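Local coordinates for protein Non-ribosomal peptide synthetase (Methanobrevibacter ruminantium, PDB 6VTJ) that probably releases a peptide held on the 4'-phosphopantetheine arm of its carrier domain by NAD(P)H-dependent reduction of the thioester in its reductase domain, at residues 124-129 with 211-216; 197-202 with 230-235; 236-241 with 251-256. All blocks are in the same frame, centred on the assembly; numbering follows the deposited sequence.

How the interactions relate
All three contacts lie in the Rossmann-like part of the reductase region and differ with depth. Interaction 1 is partly buried and joins the start of strand 129-132 to strand 213-216 through backbone and short polar bonds. Interaction 3 is wholly buried: helix 229-246 packs on strand 252-258, the neighbour of 213-216, by van der Waals contact and one bridging water. Interaction 2, nearer the surface, sets the loop at 197-202 against an earlier part of the same helix, using a guanidinium, a carbonyl and a water. Lys-252 NZ donates to Glu-125 O between 1 and 3, and Asn-240 ND2 to Ile-197 O between 2 and 3.

Interaction 1: 124-129 with 211-216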
ATOM      1  N   LEU A 124     -10.784  22.835  10.605  1.00 38.47           N
ATOM      2  CA  LEU A 124     -10.497  23.518   9.352  1.00 35.57           C
ATOM      3  C   LEU A 124     -11.587  23.181   8.338  1.00 41.34           C
ATOM      4  O   LEU A 124     -12.271  22.162   8.453  1.00 44.05           O
ATOM      5  CB  LEU A 124      -9.118  23.108   8.816  1.00 38.17           C
ATOM      6  CG  LEU A 124      -7.926  23.167   9.786  1.00 38.28           C
ATOM      7  CD1 LEU A 124      -6.678  22.480   9.193  1.00 37.76           C
ATOM      8  CD2 LEU A 124      -7.601  24.618  10.183  1.00 37.39           C
ATOM      9  N   GLU A 125     -11.771  24.054   7.351  1.00 38.49           N
ATOM     10  CA  GLU A 125     -12.755  23.786   6.311  1.00 42.76           C
ATOM     11  C   GLU A 125     -12.104  23.023   5.165  1.00 38.98           C
ATOM     12  O   GLU A 125     -10.975  23.318   4.773  1.00 38.68           O
ATOM     13  CB  GLU A 125     -13.377  25.078   5.785  1.00 45.70           C
ATOM     14  CG  GLU A 125     -14.475  25.639   6.665  1.00 51.07           C
ATOM     15  CD  GLU A 125     -14.863  27.060   6.270  1.00 67.26           C
ATOM     16  OE1 GLU A 125     -14.004  27.774   5.702  1.00 64.05           O
ATOM     17  OE2 GLU A 125     -16.021  27.464   6.538  1.00 70.96           O
ATOM     18  N   LEU A 126     -12.822  22.030   4.636  1.00 37.42           N
ATOM     19  CA  LEU A 126     -12.312  21.282   3.490  1.00 34.91           C
ATOM     20  C   LEU A 126     -12.268  22.154   2.238  1.00 33.88           C
ATOM     21  O   LEU A 126     -11.229  22.256   1.578  1.00 37.19           O
ATOM     22  CB  LEU A 126     -13.175  20.041   3.259  1.00 39.61           C
ATOM     23  CG  LEU A 126     -12.643  18.943   2.350  1.00 36.18           C
ATOM     24  CD1 LEU A 126     -11.404  18.353   2.943  1.00 31.12           C
ATOM     25  CD2 LEU A 126     -13.699  17.872   2.178  1.00 37.02           C
ATOM     26  N   GLY A 127     -13.388  22.794   1.894  1.00 37.72           N
ATOM     27  CA  GLY A 127     -13.372  23.654   0.723  1.00 34.60           C
ATOM     28  C   GLY A 127     -13.352  22.847  -0.569  1.00 38.06           C
ATOM     29  O   GLY A 127     -13.850  21.720  -0.643  1.00 34.56           O
ATOM     30  N   ASN A 128     -12.763  23.438  -1.606  1.00 35.08           N
ATOM     31  CA  ASN A 128     -12.584  22.739  -2.867  1.00 32.79           C
ATOM     32  C   ASN A 128     -11.312  21.906  -2.830  1.00 32.29           C
ATOM     33  O   ASN A 128     -10.271  22.356  -2.345  1.00 32.66           O
ATOM     34  CB  ASN A 128     -12.516  23.729  -4.024  1.00 33.40           C
ATOM     35  CG  ASN A 128     -13.729  24.625  -4.094  1.00 37.45           C
ATOM     36  OD1 ASN A 128     -14.855  24.212  -3.786  1.00 37.69           O
ATOM     37  ND2 ASN A 128     -13.505  25.869  -4.481  1.00 37.26           N
ATOM     38  N   VAL A 129     -11.380  20.703  -3.388  1.00 32.45           N
ATOM     39  CA  VAL A 129     -10.311  19.720  -3.239  1.00 30.53           C
ATOM     40  C   VAL A 129      -9.632  19.486  -4.578  1.00 28.83           C
ATOM     41  O   VAL A 129     -10.299  19.380  -5.609  1.00 31.52           O
ATOM     42  CB  VAL A 129     -10.869  18.405  -2.666  1.00 29.48           C
ATOM     43  CG1 VAL A 129      -9.887  17.228  -2.914  1.00 25.48           C
ATOM     44  CG2 VAL A 129     -11.184  18.594  -1.184  1.00 29.15           C
ATOM     45  N   ILE A 211      -8.483  26.329  -5.051  1.00 37.76           N
ATOM     46  CA  ILE A 211      -8.164  25.057  -4.421  1.00 37.29           C
ATOM     47  C   ILE A 211      -7.791  25.305  -2.966  1.00 37.04           C
ATOM     48  O   ILE A 211      -6.881  26.089  -2.668  1.00 37.62           O
ATOM     49  CB  ILE A 211      -7.040  24.327  -5.177  1.00 39.28           C
ATOM     50  CG1 ILE A 211      -7.599  23.815  -6.508  1.00 35.48           C
ATOM     51  CG2 ILE A 211      -6.475  23.176  -4.318  1.00 36.61           C
ATOM     52  CD1 ILE A 211      -6.565  23.459  -7.537  1.00 39.34           C
ATOM     53  N   ASP A 212      -8.496  24.628  -2.061  1.00 33.68           N
ATOM     54  CA  ASP A 212      -8.266  24.753  -0.629  1.00 39.36           C
ATOM     55  C   ASP A 212      -7.529  23.576  -0.015  1.00 35.79           C
ATOM     56  O   ASP A 212      -6.774  23.767   0.943  1.00 36.45           O
ATOM     57  CB  ASP A 212      -9.606  24.931   0.089  1.00 31.42           C
ATOM     58  CG  ASP A 212     -10.392  26.079  -0.479  1.00 37.85           C
ATOM     59  OD1 ASP A 212      -9.812  27.182  -0.543  1.00 35.99           O
ATOM     60  OD2 ASP A 212     -11.562  25.890  -0.882  1.00 39.75           O
ATOM     61  N   THR A 213      -7.726  22.365  -0.533  1.00 35.83           N
ATOM     62  CA  THR A 213      -7.107  21.176   0.039  1.00 29.91           C
ATOM     63  C   THR A 213      -6.624  20.262  -1.072  1.00 30.36           C
ATOM     64  O   THR A 213      -7.404  19.928  -1.963  1.00 30.70           O
ATOM     65  CB  THR A 213      -8.084  20.394   0.910  1.00 30.24           C
ATOM     66  OG1 THR A 213      -8.715  21.255   1.872  1.00 34.11           O
ATOM     67  CG2 THR A 213      -7.346  19.257   1.613  1.00 30.33           C
ATOM     68  N   VAL A 214      -5.361  19.838  -1.009  1.00 29.88           N
ATOM     69  CA  VAL A 214      -4.867  18.756  -1.854  1.00 30.46           C
ATOM     70  C   VAL A 214      -4.989  17.456  -1.072  1.00 23.95           C
ATOM     71  O   VAL A 214      -4.584  17.391   0.084  1.00 28.88           O
ATOM     72  CB  VAL A 214      -3.416  19.000  -2.285  1.00 26.86           C
ATOM     73  CG1 VAL A 214      -2.946  17.840  -3.147  1.00 23.55           C
ATOM     74  CG2 VAL A 214      -3.289  20.319  -3.043  1.00 29.31           C
ATOM     75  N   ILE A 215      -5.603  16.447  -1.669  1.00 22.17           N
ATOM     76  CA  ILE A 215      -5.600  15.089  -1.134  1.00 25.50           C
ATOM     77  C   ILE A 215      -4.816  14.216  -2.105  1.00 24.65           C
ATOM     78  O   ILE A 215      -5.244  13.984  -3.249  1.00 26.44           O
ATOM     79  CB  ILE A 215      -7.018  14.557  -0.900  1.00 25.25           C
ATOM     80  CG1 ILE A 215      -7.799  15.554  -0.022  1.00 25.82           C
ATOM     81  CG2 ILE A 215      -6.943  13.197  -0.238  1.00 24.12           C
ATOM     82  CD1 ILE A 215      -9.113  15.028   0.532  1.00 23.89           C
ATOM     83  N   ASN A 216      -3.647  13.749  -1.650  1.00 26.84           N
ATOM     84  CA  ASN A 216      -2.711  13.000  -2.483  1.00 23.79           C
ATOM     85  C   ASN A 216      -2.844  11.521  -2.165  1.00 22.32           C
ATOM     86  O   ASN A 216      -2.224  10.999  -1.227  1.00 23.69           O
ATOM     87  CB  ASN A 216      -1.277  13.469  -2.287  1.00 24.59           C
ATOM     88  CG  ASN A 216      -0.369  12.900  -3.358  1.00 29.11           C
ATOM     89  OD1 ASN A 216      -0.545  13.197  -4.538  1.00 31.45           O
ATOM     90  ND2 ASN A 216       0.546  12.028  -2.971  1.00 27.10           N
TER
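With OG1 anti to its carbonyl carbon (chi1 -51°), Thr-213 turns its hydroxyl to Leu-126, and the matching torsion of Asp-212 (chi1 -54°) brings its carboxylate up to the backbone of Gly-127 and Asn-128. Thr-213 OG1 donates to Leu-126 O at 2.7 Å, in the carbonyl plane and on a lone pair. Asp-212 OD2 accepts from Asn-128 N at 2.8 Å; the bond is nearly straight at hydrogen (162°) and uses the anti side of the carboxylate. The same oxygen lies 3.3 Å from Gly-127 CA, where a side chain would collide with it, and the positive phi of Gly-127 also suits a residue without CB.

Asn-128 O is gripped twice, by Asp-212 N at 2.9 Å and by Thr-213 N at 3.1 Å, both donors tilted somewhat from the carbonyl plane. The amide of Asn-128 is engaged elsewhere: OD1 accepts from Lys-153 N and ND2 donates to Pro-210 O. Beyond this polar cluster Val-129 pairs with Thr-213 as parallel strands, and Val-129 CA makes a CH...O contact of 3.2 Å to Thr-213 O. Val-129 CG1 then meets Ile-215 CG1 at 3.9 Å, on the sheet face that helix 137-149 covers through Phe-146 and Ile-142.

Two neighbouring parallel strands are thus set in register at their N-terminal ends, by bonds from the loop that leads into one of them. Such pairing belongs to the central parallel sheet of a Rossmann-type fold, in keeping with the NAD(P)-binding reductase family.

Interaction 2: 197-202 with 230-235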
ATOM      1  N   ILE A 197       1.280  13.644 -11.492  1.00 35.88           N
ATOM      2  CA  ILE A 197       1.951  14.318 -10.382  1.00 36.74           C
ATOM      3  C   ILE A 197       3.477  14.281 -10.531  1.00 33.51           C
ATOM      4  O   ILE A 197       4.166  15.081  -9.892  1.00 34.02           O
ATOM      5  CB  ILE A 197       1.514  13.756  -9.000  1.00 29.88           C
ATOM      6  CG1 ILE A 197       1.911  12.289  -8.825  1.00 27.44           C
ATOM      7  CG2 ILE A 197       0.021  13.989  -8.755  1.00 28.94           C
ATOM      8  CD1 ILE A 197       1.756  11.778  -7.372  1.00 31.73           C
ATOM      9  N   THR A 198       4.027  13.388 -11.374  1.00 34.96           N
ATOM     10  CA  THR A 198       5.480  13.336 -11.568  1.00 38.19           C
ATOM     11  C   THR A 198       6.008  14.453 -12.460  1.00 42.94           C
ATOM     12  O   THR A 198       7.231  14.640 -12.529  1.00 43.39           O
ATOM     13  CB  THR A 198       5.937  11.999 -12.171  1.00 38.26           C
ATOM     14  OG1 THR A 198       5.355  11.827 -13.472  1.00 42.12           O
ATOM     15  CG2 THR A 198       5.559  10.836 -11.280  1.00 37.39           C
ATOM     16  N   GLU A 199       5.134  15.165 -13.163  1.00 41.55           N
ATOM     17  CA  GLU A 199       5.503  16.341 -13.935  1.00 40.21           C
ATOM     18  C   GLU A 199       5.015  17.564 -13.174  1.00 39.19           C
ATOM     19  O   GLU A 199       3.807  17.773 -13.038  1.00 44.36           O
ATOM     20  CB  GLU A 199       4.893  16.294 -15.330  1.00 45.89           C
ATOM     21  CG  GLU A 199       5.349  15.123 -16.166  1.00 51.94           C
ATOM     22  CD  GLU A 199       6.850  15.087 -16.323  1.00 56.63           C
ATOM     23  OE1 GLU A 199       7.426  13.970 -16.305  1.00 59.88           O
ATOM     24  OE2 GLU A 199       7.450  16.178 -16.450  1.00 57.44           O
ATOM     25  N   ILE A 200       5.955  18.377 -12.698  1.00 40.17           N
ATOM     26  CA  ILE A 200       5.599  19.536 -11.890  1.00 42.61           C
ATOM     27  C   ILE A 200       4.834  20.581 -12.704  1.00 43.56           C
ATOM     28  O   ILE A 200       3.930  21.247 -12.176  1.00 45.18           O
ATOM     29  CB  ILE A 200       6.877  20.111 -11.242  1.00 43.82           C
ATOM     30  CG1 ILE A 200       6.546  21.269 -10.295  1.00 43.49           C
ATOM     31  CG2 ILE A 200       7.918  20.493 -12.303  1.00 42.64           C
ATOM     32  CD1 ILE A 200       7.410  21.267  -9.027  1.00 44.84           C
ATOM     33  N   ASP A 201       5.148  20.724 -13.996  1.00 44.93           N
ATOM     34  CA  ASP A 201       4.475  21.719 -14.826  1.00 43.47           C
ATOM     35  C   ASP A 201       2.979  21.461 -14.938  1.00 42.71           C
ATOM     36  O   ASP A 201       2.203  22.403 -15.134  1.00 44.61           O
ATOM     37  CB  ASP A 201       5.092  21.761 -16.222  1.00 46.89           C
ATOM     38  CG  ASP A 201       6.520  22.288 -16.224  1.00 55.26           C
ATOM     39  OD1 ASP A 201       6.926  22.955 -15.247  1.00 57.36           O
ATOM     40  OD2 ASP A 201       7.232  22.042 -17.222  1.00 60.38           O
ATOM     41  N   ASP A 202       2.552  20.199 -14.830  1.00 43.94           N
ATOM     42  CA  ASP A 202       1.124  19.895 -14.834  1.00 41.15           C
ATOM     43  C   ASP A 202       0.383  20.561 -13.683  1.00 40.93           C
ATOM     44  O   ASP A 202      -0.842  20.691 -13.751  1.00 43.95           O
ATOM     45  CB  ASP A 202       0.906  18.385 -14.761  1.00 44.37           C
ATOM     46  CG  ASP A 202       1.396  17.658 -15.997  1.00 39.44           C
ATOM     47  OD1 ASP A 202       1.843  18.324 -16.951  1.00 44.86           O
ATOM     48  OD2 ASP A 202       1.345  16.414 -16.002  1.00 40.64           O
ATOM     49  N   ILE A 230       8.884   3.805  -8.616  1.00 38.87           N
ATOM     50  CA  ILE A 230       8.093   3.895  -7.394  1.00 38.02           C
ATOM     51  C   ILE A 230       8.462   5.147  -6.615  1.00 34.98           C
ATOM     52  O   ILE A 230       7.598   5.793  -6.010  1.00 30.59           O
ATOM     53  CB  ILE A 230       8.261   2.621  -6.542  1.00 35.20           C
ATOM     54  CG1 ILE A 230       7.378   2.714  -5.282  1.00 36.38           C
ATOM     55  CG2 ILE A 230       9.716   2.393  -6.178  1.00 29.81           C
ATOM     56  CD1 ILE A 230       7.120   1.375  -4.572  1.00 28.34           C
ATOM     57  N   PHE A 231       9.745   5.522  -6.633  1.00 31.78           N
ATOM     58  CA  PHE A 231      10.168   6.743  -5.960  1.00 33.18           C
ATOM     59  C   PHE A 231       9.741   7.988  -6.730  1.00 36.06           C
ATOM     60  O   PHE A 231       9.575   9.060  -6.129  1.00 34.34           O
ATOM     61  CB  PHE A 231      11.687   6.746  -5.763  1.00 34.29           C
ATOM     62  CG  PHE A 231      12.183   5.706  -4.791  1.00 32.11           C
ATOM     63  CD1 PHE A 231      11.997   5.860  -3.425  1.00 33.17           C
ATOM     64  CD2 PHE A 231      12.864   4.592  -5.245  1.00 34.13           C
ATOM     65  CE1 PHE A 231      12.471   4.895  -2.526  1.00 37.48           C
ATOM     66  CE2 PHE A 231      13.333   3.638  -4.365  1.00 36.95           C
ATOM     67  CZ  PHE A 231      13.137   3.788  -3.004  1.00 34.95           C
ATOM     68  N   ARG A 232       9.579   7.884  -8.052  1.00 34.20           N
ATOM     69  CA  ARG A 232       9.110   9.043  -8.805  1.00 36.52           C
ATOM     70  C   ARG A 232       7.660   9.356  -8.460  1.00 32.25           C
ATOM     71  O   ARG A 232       7.297  10.524  -8.278  1.00 34.27           O
ATOM     72  CB  ARG A 232       9.236   8.806 -10.316  1.00 38.84           C
ATOM     73  CG  ARG A 232      10.649   8.746 -10.852  1.00 40.66           C
ATOM     74  CD  ARG A 232      11.132  10.114 -11.252  1.00 41.31           C
ATOM     75  NE  ARG A 232      10.423  10.626 -12.421  1.00 48.69           N
ATOM     76  CZ  ARG A 232       9.767  11.787 -12.443  1.00 50.43           C
ATOM     77  NH1 ARG A 232       9.719  12.554 -11.349  1.00 41.85           N
ATOM     78  NH2 ARG A 232       9.152  12.177 -13.559  1.00 45.05           N
ATOM     79  N   VAL A 233       6.815   8.327  -8.402  1.00 29.22           N
ATOM     80  CA  VAL A 233       5.405   8.556  -8.095  1.00 29.51           C
ATOM     81  C   VAL A 233       5.228   8.880  -6.617  1.00 30.57           C
ATOM     82  O   VAL A 233       4.554   9.850  -6.253  1.00 30.72           O
ATOM     83  CB  VAL A 233       4.545   7.345  -8.499  1.00 32.76           C
ATOM     84  CG1 VAL A 233       3.091   7.555  -8.071  1.00 28.38           C
ATOM     85  CG2 VAL A 233       4.626   7.092  -9.994  1.00 33.17           C
ATOM     86  N   ASN A 234       5.843   8.079  -5.741  1.00 27.75           N
ATOM     87  CA  ASN A 234       5.551   8.157  -4.319  1.00 29.05           C
ATOM     88  C   ASN A 234       6.334   9.244  -3.597  1.00 31.32           C
ATOM     89  O   ASN A 234       5.913   9.669  -2.520  1.00 26.82           O
ATOM     90  CB  ASN A 234       5.827   6.807  -3.678  1.00 27.03           C
ATOM     91  CG  ASN A 234       4.853   5.756  -4.132  1.00 27.91           C
ATOM     92  OD1 ASN A 234       4.004   6.018  -4.989  1.00 29.57           O
ATOM     93  ND2 ASN A 234       4.964   4.550  -3.572  1.00 28.81           N
ATOM     94  N   VAL A 235       7.454   9.710  -4.152  1.00 32.59           N
ATOM     95  CA  VAL A 235       8.222  10.745  -3.466  1.00 32.17           C
ATOM     96  C   VAL A 235       8.227  12.033  -4.281  1.00 32.43           C
ATOM     97  O   VAL A 235       7.797  13.084  -3.788  1.00 31.79           O
ATOM     98  CB  VAL A 235       9.662  10.300  -3.168  1.00 28.24           C
ATOM     99  CG1 VAL A 235      10.373  11.400  -2.414  1.00 33.48           C
ATOM    100  CG2 VAL A 235       9.677   9.028  -2.359  1.00 29.82           C
TER
HETATM  101  O   HOH W   1       9.538  15.809 -11.176  1.00 39.77           O
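Thr-198 O is the acceptor on which this contact turns, and Arg-232 reaches it with both terminal nitrogens. Arg-232 NH2 donates at 3.3 Å with an N-H...O angle of 150°; the oxygen lies close to the guanidinium plane, but the nitrogen stands well above the carbonyl plane of Thr-198, 49° out of it. The bond from Arg-232 NH1 to Thr-198 O is weak. A water gives the carbonyl a further donor at 2.9 Å from Thr-198 O and accepts from Arg-232 NH1, closing a small ring. Bends at chi2 (-90°) and chi3 fold the arginine back so that Thr-198 CB lies over one face of its guanidinium, 3.5 Å from Arg-232 NH2. Glu-199 OE1 sits at the guanidinium edge, in a long salt bridge, and Asp-236 is a second, weak ion partner for NH1.

The contact places the loop after strand 190-194 of the Rossmann-like sheet against helix 229-246. Thr-198 OG1 looks elsewhere, to Asp-196 OD1, while its CG2 packs 3.5 Å from Arg-232 O. A leucine in place of Arg-232 would probably cost Thr-198 O its guanidinium donors, the water its bond from NH1, and Glu-199 its long ionic partner. On the buried side, Ile-197 CD1 comes to 3.6 Å from Val-233 O, and the Ile-197 carbonyl oxygen accepts from Asn-240 ND2 about two turns further along the helix.

Interaction 3: 236-241 with 251-256; sequences DGVING and IKYVQI
Gly-237 meets Tyr-253 through a water: Gly-237 O accepts from it at 2.9 Å, and the water lies at the edge of the phenol ring, in its plane, 2.9 Å from Tyr-253 OH. The carbonyl also takes the helical bond from Gly-241 N, so the water is its second donor.

Val-238 follows, with CG1 anti to its backbone N (chi1 165°) and CG2 held beside it, where it meets the carboxamide of Gln-255. Val-238 CG2 rests 3.5 Å from both Gln-255 OE1 and Gln-255 NE2, the two side chains crossing at about a right angle. Gln-255 OE1 itself accepts from Asn-216 ND2 on the adjoining strand 213-216. Val-238 CA lies 3.5 Å from Tyr-253 OH, and Ala-299 and Val-303 of helix 291-308 also touch the valine.

One turn on, Gly-241 comes against the ring obliquely, its C 3.5 Å from Tyr-253 CE2. A side chain here would run into that carbon, so the glycine lets ring and helix come together. Helix and strand axes pass 10.4 Å apart and run almost antiparallel (166°), as in the beta-alpha-beta crossover formed by strand 213-216, helix 229-246 and strand 252-258.

With the water as the polar link between the buried phenol oxygen and Gly-237 O, and no direct hydrogen bond between the segments, the helix is probably positioned here more by fit of shape than by polar bonds.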
ATOM      1  N   ASP A 236       8.732  11.971  -5.522  1.00 34.66           N
ATOM      2  CA  ASP A 236       8.796  13.178  -6.345  1.00 32.13           C
ATOM      3  C   ASP A 236       7.407  13.772  -6.559  1.00 31.90           C
ATOM      4  O   ASP A 236       7.255  14.995  -6.627  1.00 31.26           O
ATOM      5  CB  ASP A 236       9.449  12.882  -7.698  1.00 31.84           C
ATOM      6  CG  ASP A 236      10.928  12.442  -7.582  1.00 42.66           C
ATOM      7  OD1 ASP A 236      11.576  12.661  -6.534  1.00 39.66           O
ATOM      8  OD2 ASP A 236      11.445  11.850  -8.557  1.00 47.38           O
ATOM      9  N   GLY A 237       6.384  12.924  -6.707  1.00 28.02           N
ATOM     10  CA  GLY A 237       5.032  13.439  -6.876  1.00 30.74           C
ATOM     11  C   GLY A 237       4.531  14.167  -5.639  1.00 29.42           C
ATOM     12  O   GLY A 237       3.836  15.180  -5.741  1.00 28.74           O
ATOM     13  N   VAL A 238       4.882  13.666  -4.453  1.00 28.92           N
ATOM     14  CA  VAL A 238       4.555  14.384  -3.227  1.00 26.68           C
ATOM     15  C   VAL A 238       5.314  15.710  -3.162  1.00 30.29           C
ATOM     16  O   VAL A 238       4.748  16.751  -2.799  1.00 34.00           O
ATOM     17  CB  VAL A 238       4.840  13.497  -2.004  1.00 27.33           C
ATOM     18  CG1 VAL A 238       4.854  14.323  -0.750  1.00 26.70           C
ATOM     19  CG2 VAL A 238       3.805  12.390  -1.892  1.00 28.60           C
ATOM     20  N   ILE A 239       6.601  15.703  -3.506  1.00 27.18           N
ATOM     21  CA  ILE A 239       7.362  16.949  -3.475  1.00 28.10           C
ATOM     22  C   ILE A 239       6.742  17.971  -4.417  1.00 32.64           C
ATOM     23  O   ILE A 239       6.563  19.138  -4.058  1.00 34.22           O
ATOM     24  CB  ILE A 239       8.841  16.682  -3.797  1.00 29.31           C
ATOM     25  CG1 ILE A 239       9.551  16.242  -2.513  1.00 28.80           C
ATOM     26  CG2 ILE A 239       9.502  17.942  -4.387  1.00 29.31           C
ATOM     27  CD1 ILE A 239      10.742  15.351  -2.711  1.00 26.71           C
ATOM     28  N   ASN A 240       6.371  17.542  -5.620  1.00 33.53           N
ATOM     29  CA  ASN A 240       5.726  18.447  -6.561  1.00 32.43           C
ATOM     30  C   ASN A 240       4.405  18.982  -6.014  1.00 35.37           C
ATOM     31  O   ASN A 240       4.095  20.175  -6.167  1.00 32.51           O
ATOM     32  CB  ASN A 240       5.509  17.718  -7.885  1.00 30.70           C
ATOM     33  CG  ASN A 240       6.814  17.309  -8.541  1.00 36.95           C
ATOM     34  OD1 ASN A 240       7.865  17.911  -8.305  1.00 36.66           O
ATOM     35  ND2 ASN A 240       6.755  16.274  -9.363  1.00 37.27           N
ATOM     36  N   GLY A 241       3.602  18.113  -5.377  1.00 32.03           N
ATOM     37  CA  GLY A 241       2.341  18.578  -4.821  1.00 29.34           C
ATOM     38  C   GLY A 241       2.534  19.556  -3.679  1.00 31.68           C
ATOM     39  O   GLY A 241       1.765  20.515  -3.533  1.00 26.82           O
ATOM     40  N   ILE A 251      -3.327  26.631   1.244  1.00 52.10           N
ATOM     41  CA  ILE A 251      -3.634  25.313   0.693  1.00 42.32           C
ATOM     42  C   ILE A 251      -3.122  24.265   1.675  1.00 42.34           C
ATOM     43  O   ILE A 251      -1.908  24.133   1.879  1.00 47.35           O
ATOM     44  CB  ILE A 251      -3.030  25.113  -0.702  1.00 39.32           C
ATOM     45  CG1 ILE A 251      -3.515  26.205  -1.659  1.00 49.74           C
ATOM     46  CG2 ILE A 251      -3.441  23.766  -1.271  1.00 36.76           C
ATOM     47  CD1 ILE A 251      -2.914  26.117  -3.068  1.00 44.04           C
ATOM     48  N   LYS A 252      -4.055  23.548   2.299  1.00 40.95           N
ATOM     49  CA  LYS A 252      -3.758  22.331   3.045  1.00 33.97           C
ATOM     50  C   LYS A 252      -3.251  21.234   2.109  1.00 33.44           C
ATOM     51  O   LYS A 252      -3.752  21.080   0.993  1.00 33.61           O
ATOM     52  CB  LYS A 252      -5.034  21.817   3.705  1.00 33.93           C
ATOM     53  CG  LYS A 252      -5.299  22.183   5.121  1.00 43.93           C
ATOM     54  CD  LYS A 252      -6.415  21.279   5.663  1.00 39.54           C
ATOM     55  CE  LYS A 252      -7.626  21.303   4.766  1.00 36.06           C
ATOM     56  NZ  LYS A 252      -8.230  22.668   4.666  1.00 38.92           N
ATOM     57  N   TYR A 253      -2.303  20.425   2.586  1.00 27.74           N
ATOM     58  CA  TYR A 253      -1.825  19.259   1.850  1.00 30.01           C
ATOM     59  C   TYR A 253      -2.046  18.013   2.707  1.00 28.45           C
ATOM     60  O   TYR A 253      -1.418  17.851   3.756  1.00 28.27           O
ATOM     61  CB  TYR A 253      -0.353  19.405   1.478  1.00 30.50           C
ATOM     62  CG  TYR A 253       0.126  18.315   0.539  1.00 30.47           C
ATOM     63  CD1 TYR A 253       0.579  17.096   1.026  1.00 26.79           C
ATOM     64  CD2 TYR A 253       0.124  18.505  -0.844  1.00 30.43           C
ATOM     65  CE1 TYR A 253       1.007  16.096   0.159  1.00 28.15           C
ATOM     66  CE2 TYR A 253       0.558  17.515  -1.704  1.00 25.65           C
ATOM     67  CZ  TYR A 253       0.990  16.315  -1.199  1.00 25.47           C
ATOM     68  OH  TYR A 253       1.435  15.327  -2.061  1.00 31.46           O
ATOM     69  N   VAL A 254      -2.919  17.126   2.255  1.00 26.66           N
ATOM     70  CA  VAL A 254      -3.233  15.885   2.941  1.00 23.98           C
ATOM     71  C   VAL A 254      -2.601  14.742   2.159  1.00 27.52           C
ATOM     72  O   VAL A 254      -3.007  14.449   1.032  1.00 24.84           O
ATOM     73  CB  VAL A 254      -4.740  15.690   3.070  1.00 24.73           C
ATOM     74  CG1 VAL A 254      -5.019  14.373   3.767  1.00 21.95           C
ATOM     75  CG2 VAL A 254      -5.343  16.875   3.831  1.00 25.85           C
ATOM     76  N   GLN A 255      -1.631  14.084   2.773  1.00 24.75           N
ATOM     77  CA  GLN A 255      -0.943  12.947   2.190  1.00 26.62           C
ATOM     78  C   GLN A 255      -1.590  11.669   2.712  1.00 25.42           C
ATOM     79  O   GLN A 255      -1.754  11.513   3.924  1.00 24.50           O
ATOM     80  CB  GLN A 255       0.548  12.997   2.556  1.00 23.10           C
ATOM     81  CG  GLN A 255       1.317  11.663   2.381  1.00 27.27           C
ATOM     82  CD  GLN A 255       1.534  11.288   0.924  1.00 24.48           C
ATOM     83  OE1 GLN A 255       0.892  11.841   0.022  1.00 28.11           O
ATOM     84  NE2 GLN A 255       2.461  10.359   0.684  1.00 26.82           N
ATOM     85  N   ILE A 256      -1.980  10.769   1.813  1.00 26.83           N
ATOM     86  CA  ILE A 256      -2.392   9.438   2.235  1.00 25.48           C
ATOM     87  C   ILE A 256      -1.140   8.591   2.342  1.00 26.72           C
ATOM     88  O   ILE A 256      -0.369   8.492   1.386  1.00 25.74           O
ATOM     89  CB  ILE A 256      -3.396   8.810   1.260  1.00 23.95           C
ATOM     90  CG1 ILE A 256      -4.549   9.785   0.972  1.00 25.44           C
ATOM     91  CG2 ILE A 256      -3.838   7.443   1.785  1.00 22.87           C
ATOM     92  CD1 ILE A 256      -5.263  10.341   2.253  1.00 24.64           C
TER
HETATM   93  O   HOH W   2       1.073  15.453  -4.901  1.00 34.18           O